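PDB 4PQG: glycosyltransferase Gtf1 from Streptococcus pneumoniae, which is a glycosyltransferase with a GT-B type fold and an added extended beta-sheet domain, here holding uridine-5'-diphosphate. Local coordinates for residues A[75-80]-A[209-214]; A[172-177]-A[183-188]; A[448-453]-A[466-471]; A[331-336]-A[341-346]. All coordinates share one frame; numbering follows the deposited sequence.

Interaction 1: residues A[75-80]-A[209-214]; sequences NHFTDI and VRAFMK
His76 and Phe77 of residues 75-80 reach helix 205-215 and meet it around Phe212. The contact joins the short helix 73-76 and the turn after it to helix 205-215. Strand 70-72, just before, is an outer strand of a seven-stranded parallel sheet, consistent with a Rossmann-like domain of the GT-B fold. Asn75 starts the segment and helps shape its turn. Its ND2 donates to Ile80 O, and its own O accepts from both Thr78 N and Thr78 OG1. His76 comes next and touches the helix. With chi1 at 177°, the imidazole swings out from the backbone N and reaches Phe212. The two rings form a T-shaped pair: the edge of Phe212 points at the His76 face, with the centroids of the His76 and Phe212 rings 4.9 Å apart and the planes at 75°. Phe212 CE1 sits off centre over that face. His76 NE2 is hydrogen-bonded to Ser215 OG, so the imidazole is held at its polar end as well as by the stack. Phe77 sends the far end of its ring to the helix backbone. Ala211 C lies near the plane of this ring, at its edge. Phe197 and Phe208 also meet the ring, so it belongs to an aromatic cluster. Thr78 makes an ST turn, its OG1 accepting from Ile80 N at 3.2 Å. No hydrogen bond crosses between 75-80 and 209-214; the grip is aromatic and apolar. Phe77 CZ stands 3.6 Å from Phe212 CB.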
# COMPACT_ATOMS: atom_id res chain seq x y z
N ASN A 75 1.18 18.27 6.66
CA ASN A 75 1.68 18.48 8.03
C ASN A 75 3.08 19.12 8.08
O ASN A 75 3.44 19.79 9.06
CB ASN A 75 1.72 17.10 8.73
CG ASN A 75 2.45 17.14 10.06
OD1 ASN A 75 3.57 16.65 10.16
ND2 ASN A 75 1.83 17.75 11.06
N HIS A 76 3.85 18.91 7.00
CA HIS A 76 5.28 19.22 6.94
C HIS A 76 5.59 20.67 7.12
O HIS A 76 6.62 21.02 7.72
CB HIS A 76 5.88 18.75 5.61
CG HIS A 76 7.34 19.09 5.44
ND1 HIS A 76 8.31 18.46 6.11
CD2 HIS A 76 7.96 20.03 4.61
CE1 HIS A 76 9.51 18.97 5.75
NE2 HIS A 76 9.29 19.93 4.82
N PHE A 77 4.70 21.53 6.63
CA PHE A 77 4.85 22.96 6.76
C PHE A 77 4.49 23.49 8.15
O PHE A 77 4.57 24.69 8.39
CB PHE A 77 3.98 23.68 5.71
CG PHE A 77 4.30 23.29 4.29
CD1 PHE A 77 5.29 23.97 3.58
CD2 PHE A 77 3.59 22.29 3.64
CE1 PHE A 77 5.58 23.64 2.26
CE2 PHE A 77 3.87 21.95 2.32
CZ PHE A 77 4.87 22.63 1.62
N THR A 78 4.04 22.62 9.04
CA THR A 78 3.68 23.04 10.38
C THR A 78 4.68 22.45 11.38
O THR A 78 5.56 21.66 11.01
CB THR A 78 2.25 22.59 10.79
OG1 THR A 78 2.26 21.22 11.22
CG2 THR A 78 1.23 22.79 9.63
N ASP A 79 4.53 22.81 12.64
CA ASP A 79 5.41 22.26 13.67
C ASP A 79 4.74 21.15 14.49
O ASP A 79 5.28 20.72 15.50
CB ASP A 79 5.94 23.38 14.58
CG ASP A 79 4.87 23.97 15.49
OD1 ASP A 79 3.69 23.51 15.51
OD2 ASP A 79 5.20 24.92 16.20
N ILE A 80 3.56 20.69 14.05
CA ILE A 80 2.90 19.54 14.71
C ILE A 80 3.55 18.24 14.21
O ILE A 80 3.64 18.01 12.99
CB ILE A 80 1.38 19.52 14.49
CG1 ILE A 80 0.75 20.74 15.17
CG2 ILE A 80 0.77 18.18 14.95
CD1 ILE A 80 -0.76 20.86 15.05
N VAL A 209 3.59 21.27 -3.99
CA VAL A 209 4.56 20.17 -3.89
C VAL A 209 5.98 20.67 -4.22
O VAL A 209 6.94 20.22 -3.60
CB VAL A 209 4.15 18.97 -4.78
CG1 VAL A 209 5.25 17.92 -4.86
CG2 VAL A 209 2.87 18.35 -4.22
N ARG A 210 6.10 21.59 -5.17
CA ARG A 210 7.41 22.20 -5.45
C ARG A 210 8.00 22.86 -4.19
O ARG A 210 9.16 22.62 -3.85
CB ARG A 210 7.34 23.20 -6.60
CG ARG A 210 8.70 23.51 -7.18
CD ARG A 210 8.64 24.61 -8.23
NE ARG A 210 8.05 24.12 -9.47
CZ ARG A 210 8.65 23.28 -10.32
NH1 ARG A 210 9.87 22.79 -10.08
NH2 ARG A 210 8.01 22.91 -11.43
N ALA A 211 7.18 23.67 -3.52
CA ALA A 211 7.57 24.35 -2.29
C ALA A 211 7.98 23.35 -1.22
O ALA A 211 8.96 23.56 -0.49
CB ALA A 211 6.43 25.22 -1.78
N PHE A 212 7.21 22.27 -1.13
CA PHE A 212 7.57 21.17 -0.26
C PHE A 212 8.96 20.61 -0.60
O PHE A 212 9.85 20.51 0.27
CB PHE A 212 6.53 20.05 -0.34
CG PHE A 212 7.01 18.78 0.30
CD1 PHE A 212 7.00 18.64 1.68
CD2 PHE A 212 7.51 17.74 -0.48
CE1 PHE A 212 7.47 17.48 2.28
CE2 PHE A 212 7.99 16.58 0.11
CZ PHE A 212 7.97 16.45 1.50
N MET A 213 9.16 20.27 -1.87
CA MET A 213 10.45 19.73 -2.32
C MET A 213 11.62 20.66 -1.98
O MET A 213 12.63 20.20 -1.46
CB MET A 213 10.42 19.41 -3.80
CG MET A 213 9.51 18.24 -4.19
SD MET A 213 9.97 16.63 -3.52
CE MET A 213 11.44 16.27 -4.48
N LYS A 214 11.45 21.95 -2.24
CA LYS A 214 12.50 22.95 -1.97
C LYS A 214 12.78 23.03 -0.48
O LYS A 214 13.93 23.16 -0.06
CB LYS A 214 12.12 24.32 -2.54
CG LYS A 214 12.12 24.33 -4.06
CD LYS A 214 11.95 25.73 -4.62
CE LYS A 214 12.06 25.70 -6.14
NZ LYS A 214 13.47 25.55 -6.60

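Interaction 2: residues A[172-177]-A[183-188]; sequences RTFYNE and YDILMN
Phe174 and Tyr183 pack side by side on one face of a beta hairpin, formed by antiparallel strands 166-175 and 181-188. Their rings are near parallel, with planes at 11°, but slid apart so that they barely overlap. Tyr183 OH rests over the Phe174 face, toward the rim, and lies 3.4 Å from Phe174 CD2. Tyr183 CG stands between its backbone N and carbonyl carbon (chi1 70°), which leans the ring toward Phe174. The hydroxyl is hydrogen-bonded to Tyr74 O, and Phe197 stacks on the Tyr183 ring. Ile185 CD1 extends the tight part, 3.9 Å from Phe174 CE2. Backbone bonds pair the two strands beneath these side chains. Arg172 and Ile185 form a hydrogen-bonded pair, with Ile185 N 2.6 Å from Arg172 O and Arg172 N 3.0 Å from Ile185 O. Phe174 N donates to Tyr183 O at 3.1 Å.

The contact is looser toward Arg172 and Met187, which are both partly exposed. Met187 bends at chi2 and chi3, and its CE lies 3.5 Å from Arg172 NH1. The guanidinium has a stronger partner in Glu158, which binds NE. The opposite face has a polar pair instead of rings. Thr173 OG1 donates to Asp184 OD1 at 2.7 Å, on the anti side and tilted 30° out of the carboxylate plane.

Strand 154-163 continues the antiparallel sheet beside strand 166-175, and strand 191-196 continues it beside 181-188.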
# COMPACT_ATOMS: atom_id res chain seq x y z
N ARG A 172 -9.75 24.60 3.95
CA ARG A 172 -9.04 23.76 4.92
C ARG A 172 -7.91 24.57 5.50
O ARG A 172 -7.16 25.19 4.75
CB ARG A 172 -8.42 22.56 4.22
CG ARG A 172 -9.38 21.52 3.78
CD ARG A 172 -8.68 20.17 3.80
NE ARG A 172 -9.58 19.14 3.31
CZ ARG A 172 -9.61 18.69 2.06
NH1 ARG A 172 -8.79 19.17 1.13
NH2 ARG A 172 -10.48 17.74 1.74
N THR A 173 -7.75 24.56 6.82
CA THR A 173 -6.67 25.31 7.46
C THR A 173 -5.83 24.33 8.27
O THR A 173 -6.39 23.46 8.93
CB THR A 173 -7.22 26.44 8.36
OG1 THR A 173 -7.86 27.44 7.56
CG2 THR A 173 -6.10 27.12 9.18
N PHE A 174 -4.51 24.48 8.20
CA PHE A 174 -3.58 23.67 9.00
C PHE A 174 -2.92 24.53 10.07
O PHE A 174 -2.56 25.70 9.80
CB PHE A 174 -2.55 22.95 8.10
CG PHE A 174 -3.15 21.78 7.35
CD1 PHE A 174 -3.03 20.48 7.85
CD2 PHE A 174 -3.88 21.98 6.18
CE1 PHE A 174 -3.61 19.41 7.19
CE2 PHE A 174 -4.46 20.91 5.51
CZ PHE A 174 -4.33 19.62 6.02
N TYR A 175 -2.75 23.96 11.25
CA TYR A 175 -2.29 24.68 12.44
C TYR A 175 -0.92 24.25 12.94
O TYR A 175 -0.45 23.12 12.65
CB TYR A 175 -3.29 24.51 13.59
CG TYR A 175 -4.67 24.99 13.25
CD1 TYR A 175 -5.01 26.33 13.41
CD2 TYR A 175 -5.64 24.11 12.76
CE1 TYR A 175 -6.26 26.80 13.07
CE2 TYR A 175 -6.91 24.55 12.43
CZ TYR A 175 -7.21 25.90 12.58
OH TYR A 175 -8.46 26.36 12.25
N ASN A 176 -0.30 25.16 13.69
CA ASN A 176 0.84 24.82 14.55
C ASN A 176 0.36 24.36 15.92
O ASN A 176 -0.82 24.49 16.25
CB ASN A 176 1.77 26.04 14.70
CG ASN A 176 2.70 26.23 13.52
OD1 ASN A 176 2.99 25.30 12.77
ND2 ASN A 176 3.18 27.45 13.35
N GLU A 177 1.28 23.83 16.73
CA GLU A 177 0.96 23.38 18.10
C GLU A 177 0.21 24.40 18.95
O GLU A 177 -0.72 24.03 19.68
CB GLU A 177 2.22 22.96 18.85
CG GLU A 177 2.82 21.66 18.36
CD GLU A 177 3.95 21.19 19.26
OE1 GLU A 177 4.59 22.04 19.93
OE2 GLU A 177 4.20 19.98 19.30
N TYR A 183 -1.39 27.83 7.19
CA TYR A 183 -1.83 28.11 5.83
C TYR A 183 -3.26 27.65 5.62
O TYR A 183 -3.75 26.80 6.37
CB TYR A 183 -0.88 27.46 4.81
CG TYR A 183 -0.91 25.94 4.73
CD1 TYR A 183 -1.67 25.28 3.76
CD2 TYR A 183 -0.17 25.16 5.61
CE1 TYR A 183 -1.67 23.88 3.66
CE2 TYR A 183 -0.17 23.76 5.55
CZ TYR A 183 -0.92 23.13 4.56
OH TYR A 183 -0.91 21.75 4.48
N ASP A 184 -3.92 28.22 4.61
CA ASP A 184 -5.30 27.86 4.25
C ASP A 184 -5.29 27.29 2.85
O ASP A 184 -4.53 27.74 2.00
CB ASP A 184 -6.24 29.09 4.28
CG ASP A 184 -6.10 29.91 5.55
OD1 ASP A 184 -6.19 29.32 6.66
OD2 ASP A 184 -5.90 31.16 5.45
N ILE A 185 -6.15 26.31 2.59
CA ILE A 185 -6.30 25.84 1.22
C ILE A 185 -7.70 26.23 0.83
O ILE A 185 -8.66 25.85 1.50
CB ILE A 185 -6.12 24.31 1.07
CG1 ILE A 185 -4.83 23.84 1.77
CG2 ILE A 185 -6.16 23.94 -0.42
CD1 ILE A 185 -4.72 22.31 1.91
N LEU A 186 -7.82 27.02 -0.24
CA LEU A 186 -9.13 27.38 -0.75
C LEU A 186 -9.55 26.28 -1.72
O LEU A 186 -8.81 25.98 -2.65
CB LEU A 186 -9.11 28.77 -1.39
CG LEU A 186 -8.65 29.89 -0.45
CD1 LEU A 186 -8.80 31.24 -1.15
CD2 LEU A 186 -9.43 29.88 0.87
N MET A 187 -10.71 25.69 -1.45
CA MET A 187 -11.20 24.53 -2.18
C MET A 187 -12.24 24.91 -3.22
O MET A 187 -13.02 25.85 -3.03
CB MET A 187 -11.82 23.52 -1.21
CG MET A 187 -10.90 23.08 -0.08
SD MET A 187 -9.46 22.16 -0.65
CE MET A 187 -10.26 20.83 -1.56
N ASN A 188 -12.26 24.18 -4.32
CA ASN A 188 -13.33 24.33 -5.30
C ASN A 188 -13.68 22.96 -5.87
O ASN A 188 -12.91 22.37 -6.64
CB ASN A 188 -12.95 25.34 -6.39
CG ASN A 188 -14.02 25.48 -7.47
OD1 ASN A 188 -15.15 25.01 -7.32
ND2 ASN A 188 -13.66 26.12 -8.57

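Interaction 3: residues A[448-453]-A[466-471]; sequences YLIPSS and AAKICQ
Lys468 lays its side chain over one face of the Tyr448 ring. CD makes the CH-pi contact, 3.8 Å from the ring centroid and 17° off the normal. NZ follows farther along the same face and makes a cation-pi contact, 4.1 Å from the centroid. A bend at chi2 (-54°) turns the lysine chain across the ring, while the rest of the chain runs straight to NZ. The Lys468 backbone joins in, with its O 3.4 Å from Tyr448 CE2. Gln471, about one helical turn on, meets the phenol end of the tyrosine. Its CG is 3.4 Å from Tyr448 OH, and its amide plane is turned 29° from the ring. Nearer the helix backbone, Ile450 CD1 touches Lys468 CG at 3.9 Å.

The next shell fixes the polar ends. Lys468 NZ donates to Gln471 OE1 at 2.8 Å, which ties the ammonium to the amide beside the ring. Gln471 NE2 is in turn bonded to Glu475 OE1. Tyr448 and Ile450 are set in place by backbone bonds to strand 428-431. Leu472 also touches Tyr448, and Ala464 and Tyr465 touch Ile450.

Strand 448-450 and helix 466-471 run nearly antiparallel, their axes 10.1 Å apart. This is a helix packed on the edge strand of a parallel sheet, as in the Rossmann-like domains of GT-B glycosyltransferases.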
# COMPACT_ATOMS: atom_id res chain seq x y z
N TYR A 448 3.33 -26.01 -8.44
CA TYR A 448 3.03 -26.13 -9.87
C TYR A 448 2.79 -24.80 -10.57
O TYR A 448 2.12 -23.91 -10.05
CB TYR A 448 1.78 -26.97 -10.07
CG TYR A 448 1.84 -28.37 -9.53
CD1 TYR A 448 2.71 -29.33 -10.08
CD2 TYR A 448 1.00 -28.76 -8.49
CE1 TYR A 448 2.75 -30.62 -9.59
CE2 TYR A 448 1.03 -30.05 -8.00
CZ TYR A 448 1.89 -30.97 -8.55
OH TYR A 448 1.90 -32.25 -8.03
N LEU A 449 3.34 -24.69 -11.78
CA LEU A 449 3.03 -23.62 -12.67
C LEU A 449 1.98 -24.11 -13.67
O LEU A 449 2.17 -25.10 -14.35
CB LEU A 449 4.28 -23.13 -13.39
CG LEU A 449 5.27 -22.31 -12.55
CD1 LEU A 449 6.58 -22.11 -13.30
CD2 LEU A 449 4.69 -20.96 -12.16
N ILE A 450 0.86 -23.41 -13.73
CA ILE A 450 -0.23 -23.76 -14.63
C ILE A 450 -0.18 -22.89 -15.88
O ILE A 450 -0.17 -21.67 -15.76
CB ILE A 450 -1.59 -23.66 -13.90
CG1 ILE A 450 -1.60 -24.64 -12.72
CG2 ILE A 450 -2.75 -23.87 -14.87
CD1 ILE A 450 -2.86 -24.67 -11.89
N PRO A 451 -0.14 -23.52 -17.08
CA PRO A 451 -0.12 -22.75 -18.32
C PRO A 451 -1.29 -21.78 -18.32
O PRO A 451 -2.37 -22.13 -17.87
CB PRO A 451 -0.34 -23.81 -19.41
CG PRO A 451 0.10 -25.09 -18.78
CD PRO A 451 -0.23 -24.96 -17.32
N SER A 452 -1.05 -20.56 -18.79
CA SER A 452 -2.09 -19.55 -18.85
C SER A 452 -2.40 -19.30 -20.31
O SER A 452 -1.52 -19.41 -21.17
CB SER A 452 -1.62 -18.26 -18.18
OG SER A 452 -2.69 -17.32 -18.03
N SER A 453 -3.65 -18.95 -20.60
CA SER A 453 -4.03 -18.57 -21.96
C SER A 453 -4.72 -17.21 -21.97
O SER A 453 -5.37 -16.83 -20.99
CB SER A 453 -4.92 -19.64 -22.59
OG SER A 453 -5.24 -19.31 -23.92
N ALA A 466 -8.04 -27.24 -9.82
CA ALA A 466 -8.61 -28.39 -9.11
C ALA A 466 -7.73 -29.62 -9.27
O ALA A 466 -7.37 -30.26 -8.28
CB ALA A 466 -10.03 -28.70 -9.57
N ALA A 467 -7.37 -29.93 -10.53
CA ALA A 467 -6.51 -31.08 -10.84
C ALA A 467 -5.14 -31.00 -10.16
O ALA A 467 -4.60 -32.00 -9.70
CB ALA A 467 -6.33 -31.22 -12.35
N LYS A 468 -4.58 -29.79 -10.12
CA LYS A 468 -3.26 -29.61 -9.53
C LYS A 468 -3.26 -29.71 -8.00
O LYS A 468 -2.34 -30.30 -7.41
CB LYS A 468 -2.61 -28.31 -10.02
CG LYS A 468 -1.99 -28.43 -11.40
CD LYS A 468 -1.02 -29.61 -11.44
CE LYS A 468 -0.37 -29.75 -12.79
NZ LYS A 468 0.63 -30.85 -12.77
N ILE A 469 -4.27 -29.14 -7.37
CA ILE A 469 -4.45 -29.26 -5.93
C ILE A 469 -4.56 -30.75 -5.59
O ILE A 469 -3.81 -31.24 -4.75
CB ILE A 469 -5.71 -28.51 -5.42
CG1 ILE A 469 -5.51 -26.98 -5.53
CG2 ILE A 469 -6.03 -28.90 -3.98
CD1 ILE A 469 -6.80 -26.19 -5.62
N CYS A 470 -5.49 -31.44 -6.26
CA CYS A 470 -5.71 -32.87 -6.03
C CYS A 470 -4.44 -33.69 -6.22
O CYS A 470 -4.13 -34.53 -5.39
CB CYS A 470 -6.84 -33.39 -6.93
SG CYS A 470 -8.47 -32.83 -6.41
N GLN A 471 -3.69 -33.41 -7.29
CA GLN A 471 -2.42 -34.07 -7.56
C GLN A 471 -1.36 -33.91 -6.45
O GLN A 471 -0.60 -34.85 -6.16
CB GLN A 471 -1.84 -33.61 -8.90
CG GLN A 471 -0.55 -34.31 -9.29
CD GLN A 471 0.05 -33.76 -10.56
OE1 GLN A 471 -0.52 -32.89 -11.21
NE2 GLN A 471 1.22 -34.28 -10.94

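Interaction 4: residues A[331-336]-A[341-346]; sequences LITASR and KHIDWL. With UDP (uridine-5'-diphosphate), chain C.
Arg336 and Lys341 bring two cationic side chains together on one phosphate oxygen of the bound uridine-5'-diphosphate. Arg336 NH2 and Lys341 NZ each donate to UDP O1B at 2.8 Å. Arg336 NH2 and Lys341 NZ themselves stand 4.1 Å apart. The side chains cross at about a right angle. The guanidinium meets the beta-phosphate edge-on, in its own plane. Arg336 NE donates to UDP O2B at 2.9 Å, and both arginine bonds are nearly straight, at 173° and 175°. A bend at chi3 (-71°) turns the arginine back to the phosphate. Lys341 NZ also makes a weak bond to the bridging O3A. A water bonded to Lys341 NZ, Ala334 O and UDP O2A links the lysine and the strand to the alpha-phosphate.

Behind the phosphate, Ser335 packs against the lysine stem. Its OG is bonded to Arg336 O at 2.8 Å and lies 3.3 Å from Ile343 CD1. Deeper in, Leu346 CD1 meets Thr333 OG1 at 4.0 Å; this hydroxyl is bonded to Leu406 O. Strand 330-334 thus packs on helix 343-353, the first two elements of a beta-alpha-beta unit.

Both cations have acidic partners as well. Glu412 forms a salt bridge with Lys341, and Glu340 forms one with Arg336. These acids would help fix the two groups, whose positive charge would offset the negative charge of the beta-phosphate.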
# COMPACT_ATOMS: atom_id res chain seq x y z
N LEU A 331 -5.86 -24.52 2.60
CA LEU A 331 -5.35 -23.67 1.53
C LEU A 331 -5.46 -22.18 1.91
O LEU A 331 -6.35 -21.79 2.66
CB LEU A 331 -6.10 -23.95 0.21
CG LEU A 331 -6.19 -25.43 -0.24
CD1 LEU A 331 -7.12 -25.59 -1.44
CD2 LEU A 331 -4.83 -26.02 -0.54
N ILE A 332 -4.55 -21.37 1.39
CA ILE A 332 -4.54 -19.94 1.70
C ILE A 332 -4.22 -19.10 0.44
O ILE A 332 -3.51 -19.56 -0.45
CB ILE A 332 -3.59 -19.62 2.91
CG1 ILE A 332 -3.60 -18.12 3.25
CG2 ILE A 332 -2.18 -20.14 2.64
CD1 ILE A 332 -2.68 -17.76 4.41
N THR A 333 -4.83 -17.91 0.35
CA THR A 333 -4.38 -16.86 -0.56
C THR A 333 -4.45 -15.52 0.18
O THR A 333 -5.22 -15.39 1.15
CB THR A 333 -5.13 -16.81 -1.90
OG1 THR A 333 -4.36 -16.07 -2.85
CG2 THR A 333 -6.49 -16.17 -1.78
N ALA A 334 -3.63 -14.57 -0.23
CA ALA A 334 -3.54 -13.29 0.48
C ALA A 334 -3.26 -12.19 -0.54
O ALA A 334 -2.20 -12.16 -1.16
CB ALA A 334 -2.46 -13.32 1.56
N SER A 335 -4.26 -11.34 -0.74
CA SER A 335 -4.16 -10.25 -1.72
C SER A 335 -5.29 -9.25 -1.56
O SER A 335 -6.34 -9.53 -0.93
CB SER A 335 -4.18 -10.81 -3.15
OG SER A 335 -5.47 -11.25 -3.55
N ARG A 336 -5.09 -8.08 -2.13
CA ARG A 336 -6.22 -7.22 -2.46
C ARG A 336 -7.28 -8.08 -3.17
O ARG A 336 -6.95 -8.93 -4.01
CB ARG A 336 -5.80 -6.08 -3.38
CG ARG A 336 -4.79 -5.10 -2.77
CD ARG A 336 -4.29 -4.11 -3.81
NE ARG A 336 -3.40 -4.76 -4.77
CZ ARG A 336 -3.64 -4.86 -6.07
NH1 ARG A 336 -4.77 -4.36 -6.59
NH2 ARG A 336 -2.76 -5.47 -6.87
N LYS A 341 -6.36 -10.26 -9.49
CA LYS A 341 -5.95 -11.42 -8.67
C LYS A 341 -6.82 -12.66 -8.93
O LYS A 341 -6.46 -13.77 -8.55
CB LYS A 341 -5.98 -11.07 -7.17
CG LYS A 341 -5.10 -9.88 -6.75
CD LYS A 341 -3.60 -10.20 -6.81
CE LYS A 341 -2.76 -8.97 -6.49
NZ LYS A 341 -1.34 -9.28 -6.11
N HIS A 342 -7.98 -12.46 -9.57
CA HIS A 342 -8.89 -13.54 -9.99
C HIS A 342 -9.15 -14.57 -8.94
O HIS A 342 -9.15 -15.78 -9.22
CB HIS A 342 -8.35 -14.25 -11.24
CG HIS A 342 -7.99 -13.32 -12.35
ND1 HIS A 342 -8.90 -12.83 -13.22
CD2 HIS A 342 -6.76 -12.79 -12.73
CE1 HIS A 342 -8.29 -12.02 -14.11
NE2 HIS A 342 -6.97 -12.00 -13.81
N ILE A 343 -9.39 -14.11 -7.71
CA ILE A 343 -9.64 -15.03 -6.61
C ILE A 343 -10.89 -15.88 -6.90
O ILE A 343 -10.98 -17.01 -6.42
CB ILE A 343 -9.70 -14.31 -5.25
CG1 ILE A 343 -8.34 -13.66 -4.94
CG2 ILE A 343 -10.04 -15.29 -4.13
CD1 ILE A 343 -8.38 -12.70 -3.77
N ASP A 344 -11.80 -15.35 -7.72
CA ASP A 344 -13.01 -16.10 -8.07
C ASP A 344 -12.69 -17.42 -8.77
O ASP A 344 -13.34 -18.43 -8.51
CB ASP A 344 -14.01 -15.26 -8.88
CG ASP A 344 -13.40 -14.68 -10.14
OD1 ASP A 344 -12.32 -14.05 -10.03
OD2 ASP A 344 -14.00 -14.85 -11.22
N TRP A 345 -11.67 -17.42 -9.62
CA TRP A 345 -11.17 -18.65 -10.22
C TRP A 345 -10.69 -19.63 -9.19
O TRP A 345 -10.96 -20.83 -9.30
CB TRP A 345 -10.08 -18.37 -11.25
CG TRP A 345 -10.52 -17.52 -12.42
CD1 TRP A 345 -11.82 -17.23 -12.82
CD2 TRP A 345 -9.66 -16.87 -13.43
NE1 TRP A 345 -11.82 -16.44 -13.94
CE2 TRP A 345 -10.57 -16.19 -14.36
CE3 TRP A 345 -8.29 -16.76 -13.62
CZ2 TRP A 345 -10.10 -15.45 -15.43
CZ3 TRP A 345 -7.82 -16.00 -14.70
CH2 TRP A 345 -8.71 -15.36 -15.59
N LEU A 346 -9.98 -19.14 -8.16
CA LEU A 346 -9.52 -20.02 -7.08
C LEU A 346 -10.68 -20.62 -6.28
O LEU A 346 -10.64 -21.81 -5.92
CB LEU A 346 -8.58 -19.29 -6.11
CG LEU A 346 -7.26 -18.79 -6.70
CD1 LEU A 346 -6.46 -18.08 -5.61
CD2 LEU A 346 -6.47 -19.96 -7.29
N1 UDP C . -1.30 -8.15 3.07
C2 UDP C . -1.59 -8.09 4.45
N3 UDP C . -2.71 -8.63 4.89
C4 UDP C . -3.60 -9.23 4.08
C5 UDP C . -3.35 -9.30 2.71
C6 UDP C . -2.16 -8.74 2.22
O2 UDP C . -0.80 -7.54 5.26
O4 UDP C . -4.63 -9.72 4.58
C1' UDP C . -0.02 -7.57 2.61
C2' UDP C . 0.94 -8.71 2.28
O2' UDP C . 1.67 -9.20 3.42
C3' UDP C . 1.87 -8.14 1.23
C4' UDP C . 1.04 -7.03 0.58
O4' UDP C . -0.14 -6.86 1.38
O3' UDP C . 3.03 -7.56 1.83
C5' UDP C . 0.60 -7.37 -0.85
O5' UDP C . 1.74 -7.31 -1.69
PA UDP C . 1.81 -8.13 -3.07
O1A UDP C . 3.12 -7.83 -3.74
O2A UDP C . 1.47 -9.56 -2.73
O3A UDP C . 0.52 -7.70 -3.94
PB UDP C . 0.07 -6.28 -4.55
O1B UDP C . -0.44 -6.63 -5.93
O2B UDP C . -0.99 -5.77 -3.59
O3B UDP C . 1.33 -5.44 -4.62
O HOH W 1 -1.07 -10.20 -2.98

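Overall arrangement
The four contacts form two groups on opposite sides of the chain's centre. Interactions 1 and 2 lie together, with centres about 13 Å apart. They join directly, because Asp79 of 75-80 probably bonds through OD1 to Glu177 N and through its backbone N to Asn176 OD1. Interaction 2 falls within the stretch of chain spanned by interaction 1. Interactions 3 and 4 share the six-stranded parallel sheet and have centres about 14 Å apart; Ile469 of one packs on Leu331 of the other. Interaction 4 touches the uridine-5'-diphosphate. Interactions 1 and 2 are remote from interaction 4, with nearest atoms about 24 and 23 Å away.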